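Local coordinates for oxygen-independent coproporphyrinogen III oxidase (Escherichia coli, PDB 1OLT), which catalyses the oxygen-independent oxidative decarboxylation of two propionate groups of coproporphyrinogen III, giving the vinyl groups of protoporphyrinogen IX, by radical S-adenosylmethionine chemistry, at residues Q79-E90 / Y117-L126. Residues are numbered along the deposited sequence; the frame is centred on the assembly and turned at random.
Sequences QHKADQYLDALE and YLNKAQISRL
The guanidinium of Arg-125 carries CB of Leu-86 over one face and takes Asp-87 OD1, Glu-90 OE1 and a water at its edge. NH1 and NH2 both form salt bridges to Asp-87 OD1, the shorter bond (2.8 Å from NH2) using the anti lone pair; NH2 also bridges to Glu-90 OE1 at 3.1 Å, the two acids suiting their place by facing one positive charge. Arginine suits because its chain, extended from CG to NE with CG anti to the backbone N (chi1 180°), spans to the other helix with several N-H groups; the water links NH1 to Asp-83 OD1.

Nearer the helix starts, the amides of Gln-79 and Gln-122 lie nearly coplanar, 15° apart, and pair because each can donate and accept. Gln-79 NE2 gives an almost straight bond to a lone pair of Gln-122 OE1 (2.9 Å) and a more bent one to Tyr-117 O, while a weak bond returns from Gln-122 NE2 to Gln-79 OE1. The Gln-122 amide is gripped through both oxygen and nitrogen: OE1 also accepts from Asn-119 N, completing their capping box, and NE2 meets Asp-83 OD1 (2.8 Å) from above the carboxylate plane. Ala-82, small enough to fit against this amide, presents CB to the edge of the Tyr-117 ring, whose hydroxyl bonds to Thr-76 O.

Leu-86 and Leu-89 pack on Leu-126, their branched ends filling the apolar side. Helices 80-96 and 120-133 run parallel (local axes 10.9 Å apart, 4° off) as neighbouring outer helices of the radical SAM barrel; Leu-89 rests on strand 53-62, Leu-126 on strand 105-112.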
# COMPACT_ATOMS: atom_id res chain seq x y z
N GLN A 79 24.55 -4.71 -10.11
CA GLN A 79 24.03 -5.39 -8.94
C GLN A 79 24.77 -5.02 -7.63
O GLN A 79 24.14 -5.05 -6.55
CB GLN A 79 24.04 -6.92 -9.11
CG GLN A 79 22.76 -7.67 -8.41
CD GLN A 79 22.94 -7.93 -6.88
OE1 GLN A 79 24.11 -7.93 -6.42
NE2 GLN A 79 21.76 -8.17 -6.08
N HIS A 80 26.06 -4.67 -7.76
CA HIS A 80 26.83 -4.16 -6.66
C HIS A 80 26.22 -2.92 -5.96
O HIS A 80 26.57 -2.63 -4.82
CB HIS A 80 28.22 -3.79 -7.09
CG HIS A 80 28.32 -2.49 -7.76
ND1 HIS A 80 28.40 -2.37 -9.14
CD2 HIS A 80 28.39 -1.22 -7.28
CE1 HIS A 80 28.46 -1.09 -9.48
NE2 HIS A 80 28.45 -0.36 -8.36
N LYS A 81 25.30 -2.23 -6.64
CA LYS A 81 24.57 -1.13 -5.98
C LYS A 81 23.77 -1.63 -4.80
O LYS A 81 23.55 -0.87 -3.86
CB LYS A 81 23.70 -0.37 -6.95
CG LYS A 81 24.48 0.60 -7.85
CD LYS A 81 23.56 1.23 -8.80
CE LYS A 81 24.31 2.06 -9.80
NZ LYS A 81 25.20 3.05 -9.19
N ALA A 82 23.37 -2.88 -4.82
CA ALA A 82 22.59 -3.41 -3.73
C ALA A 82 23.48 -3.53 -2.47
O ALA A 82 23.02 -3.34 -1.35
CB ALA A 82 22.04 -4.75 -4.07
N ASP A 83 24.74 -3.91 -2.68
CA ASP A 83 25.70 -3.98 -1.52
C ASP A 83 25.97 -2.60 -0.93
O ASP A 83 26.00 -2.46 0.28
CB ASP A 83 27.01 -4.62 -1.89
CG ASP A 83 26.87 -6.07 -2.27
OD1 ASP A 83 26.27 -6.91 -1.47
OD2 ASP A 83 27.31 -6.41 -3.42
N GLN A 84 26.14 -1.59 -1.79
CA GLN A 84 26.32 -0.22 -1.37
C GLN A 84 25.07 0.28 -0.61
O GLN A 84 25.19 0.93 0.38
CB GLN A 84 26.53 0.73 -2.56
CG GLN A 84 27.72 0.42 -3.45
CD GLN A 84 27.83 1.34 -4.65
OE1 GLN A 84 26.80 1.83 -5.15
NE2 GLN A 84 29.11 1.64 -5.10
N TYR A 85 23.89 -0.11 -1.07
CA TYR A 85 22.68 0.31 -0.45
C TYR A 85 22.51 -0.30 0.94
O TYR A 85 22.13 0.40 1.89
CB TYR A 85 21.51 -0.05 -1.37
CG TYR A 85 20.18 0.49 -0.90
CD1 TYR A 85 19.93 1.82 -0.97
CD2 TYR A 85 19.23 -0.34 -0.40
CE1 TYR A 85 18.72 2.35 -0.53
CE2 TYR A 85 17.97 0.17 0.01
CZ TYR A 85 17.75 1.53 -0.04
OH TYR A 85 16.53 2.09 0.35
N LEU A 86 22.80 -1.59 1.09
CA LEU A 86 22.79 -2.22 2.39
C LEU A 86 23.87 -1.66 3.30
O LEU A 86 23.65 -1.60 4.52
CB LEU A 86 22.94 -3.75 2.31
CG LEU A 86 21.80 -4.60 1.76
CD1 LEU A 86 21.90 -6.09 2.08
CD2 LEU A 86 20.57 -4.13 2.12
N ASP A 87 24.99 -1.16 2.75
CA ASP A 87 25.97 -0.44 3.59
C ASP A 87 25.29 0.78 4.22
O ASP A 87 25.53 1.09 5.38
CB ASP A 87 27.22 0.00 2.84
CG ASP A 87 28.09 -1.14 2.41
OD1 ASP A 87 28.03 -2.25 2.99
OD2 ASP A 87 28.93 -1.00 1.46
N ALA A 88 24.50 1.50 3.43
CA ALA A 88 23.81 2.71 3.91
C ALA A 88 22.68 2.39 4.89
O ALA A 88 22.53 3.05 5.88
CB ALA A 88 23.28 3.50 2.76
N LEU A 89 21.92 1.35 4.61
CA LEU A 89 20.86 0.86 5.50
C LEU A 89 21.44 0.42 6.84
O LEU A 89 20.88 0.79 7.90
CB LEU A 89 20.09 -0.30 4.91
CG LEU A 89 19.05 0.01 3.85
CD1 LEU A 89 18.56 -1.31 3.33
CD2 LEU A 89 17.91 0.81 4.51
N GLU A 90 22.57 -0.26 6.82
CA GLU A 90 23.28 -0.57 8.07
C GLU A 90 23.51 0.69 8.95
O GLU A 90 23.28 0.68 10.15
CB GLU A 90 24.62 -1.25 7.81
CG GLU A 90 25.42 -1.53 9.10
CD GLU A 90 26.72 -2.37 8.87
OE1 GLU A 90 27.21 -2.49 7.73
OE2 GLU A 90 27.32 -2.86 9.89
N TYR A 117 15.38 -8.25 -5.78
CA TYR A 117 16.63 -7.88 -6.42
C TYR A 117 17.83 -8.32 -5.55
O TYR A 117 18.91 -8.65 -6.07
CB TYR A 117 16.68 -6.38 -6.61
CG TYR A 117 17.83 -5.88 -7.47
CD1 TYR A 117 19.13 -5.67 -6.93
CD2 TYR A 117 17.62 -5.57 -8.82
CE1 TYR A 117 20.18 -5.19 -7.76
CE2 TYR A 117 18.66 -5.11 -9.64
CZ TYR A 117 19.94 -4.92 -9.10
OH TYR A 117 20.93 -4.45 -9.93
N LEU A 118 17.62 -8.23 -4.21
CA LEU A 118 18.61 -8.73 -3.27
C LEU A 118 18.80 -10.24 -3.43
O LEU A 118 17.85 -11.02 -3.36
CB LEU A 118 18.23 -8.39 -1.86
CG LEU A 118 17.94 -6.93 -1.51
CD1 LEU A 118 17.67 -6.85 -0.03
CD2 LEU A 118 19.07 -6.04 -1.86
N ASN A 119 20.05 -10.66 -3.56
CA ASN A 119 20.36 -12.06 -3.59
C ASN A 119 20.22 -12.72 -2.17
O ASN A 119 19.96 -12.04 -1.18
CB ASN A 119 21.74 -12.25 -4.33
CG ASN A 119 22.95 -11.75 -3.51
OD1 ASN A 119 22.91 -11.73 -2.26
ND2 ASN A 119 24.03 -11.41 -4.20
N LYS A 120 20.40 -14.02 -2.06
CA LYS A 120 20.25 -14.71 -0.76
C LYS A 120 21.12 -14.17 0.35
O LYS A 120 20.67 -13.96 1.49
CB LYS A 120 20.47 -16.23 -0.93
CG LYS A 120 19.40 -16.96 -1.80
CD LYS A 120 19.80 -18.49 -1.93
CE LYS A 120 19.09 -19.16 -3.08
NZ LYS A 120 19.26 -20.72 -3.11
N ALA A 121 22.40 -13.92 0.03
CA ALA A 121 23.33 -13.34 1.01
C ALA A 121 22.90 -11.94 1.47
O ALA A 121 22.93 -11.67 2.63
CB ALA A 121 24.81 -13.31 0.47
N GLN A 122 22.47 -11.11 0.55
CA GLN A 122 21.98 -9.78 0.86
C GLN A 122 20.66 -9.79 1.70
O GLN A 122 20.52 -9.04 2.68
CB GLN A 122 21.79 -8.97 -0.46
CG GLN A 122 23.12 -8.69 -1.10
CD GLN A 122 23.02 -8.30 -2.53
OE1 GLN A 122 21.96 -8.53 -3.20
NE2 GLN A 122 24.15 -7.80 -3.09
N ILE A 123 19.74 -10.66 1.35
CA ILE A 123 18.51 -10.85 2.12
C ILE A 123 18.91 -11.20 3.53
O ILE A 123 18.40 -10.62 4.49
CB ILE A 123 17.68 -11.99 1.53
CG1 ILE A 123 17.04 -11.52 0.25
CG2 ILE A 123 16.63 -12.44 2.52
CD1 ILE A 123 16.52 -12.63 -0.62
N SER A 124 19.82 -12.17 3.67
CA SER A 124 20.25 -12.58 5.02
C SER A 124 20.92 -11.46 5.79
O SER A 124 20.71 -11.31 7.03
CB SER A 124 21.20 -13.80 4.99
OG SER A 124 20.56 -14.94 4.46
N ARG A 125 21.76 -10.72 5.08
CA ARG A 125 22.45 -9.60 5.73
C ARG A 125 21.44 -8.55 6.30
O ARG A 125 21.61 -8.06 7.42
CB ARG A 125 23.42 -8.91 4.77
CG ARG A 125 24.19 -7.72 5.37
CD ARG A 125 25.07 -6.96 4.35
NE ARG A 125 25.56 -5.74 4.96
CZ ARG A 125 26.11 -4.75 4.29
NH1 ARG A 125 26.24 -4.81 2.98
NH2 ARG A 125 26.54 -3.67 4.95
N LEU A 126 20.47 -8.16 5.51
CA LEU A 126 19.53 -7.19 5.96
C LEU A 126 18.67 -7.68 7.08
O LEU A 126 18.43 -6.93 8.03
CB LEU A 126 18.70 -6.67 4.80
CG LEU A 126 17.67 -5.60 5.10
CD1 LEU A 126 18.24 -4.40 5.85
CD2 LEU A 126 17.04 -5.17 3.86
O HOH W 1 25.64 -6.78 1.05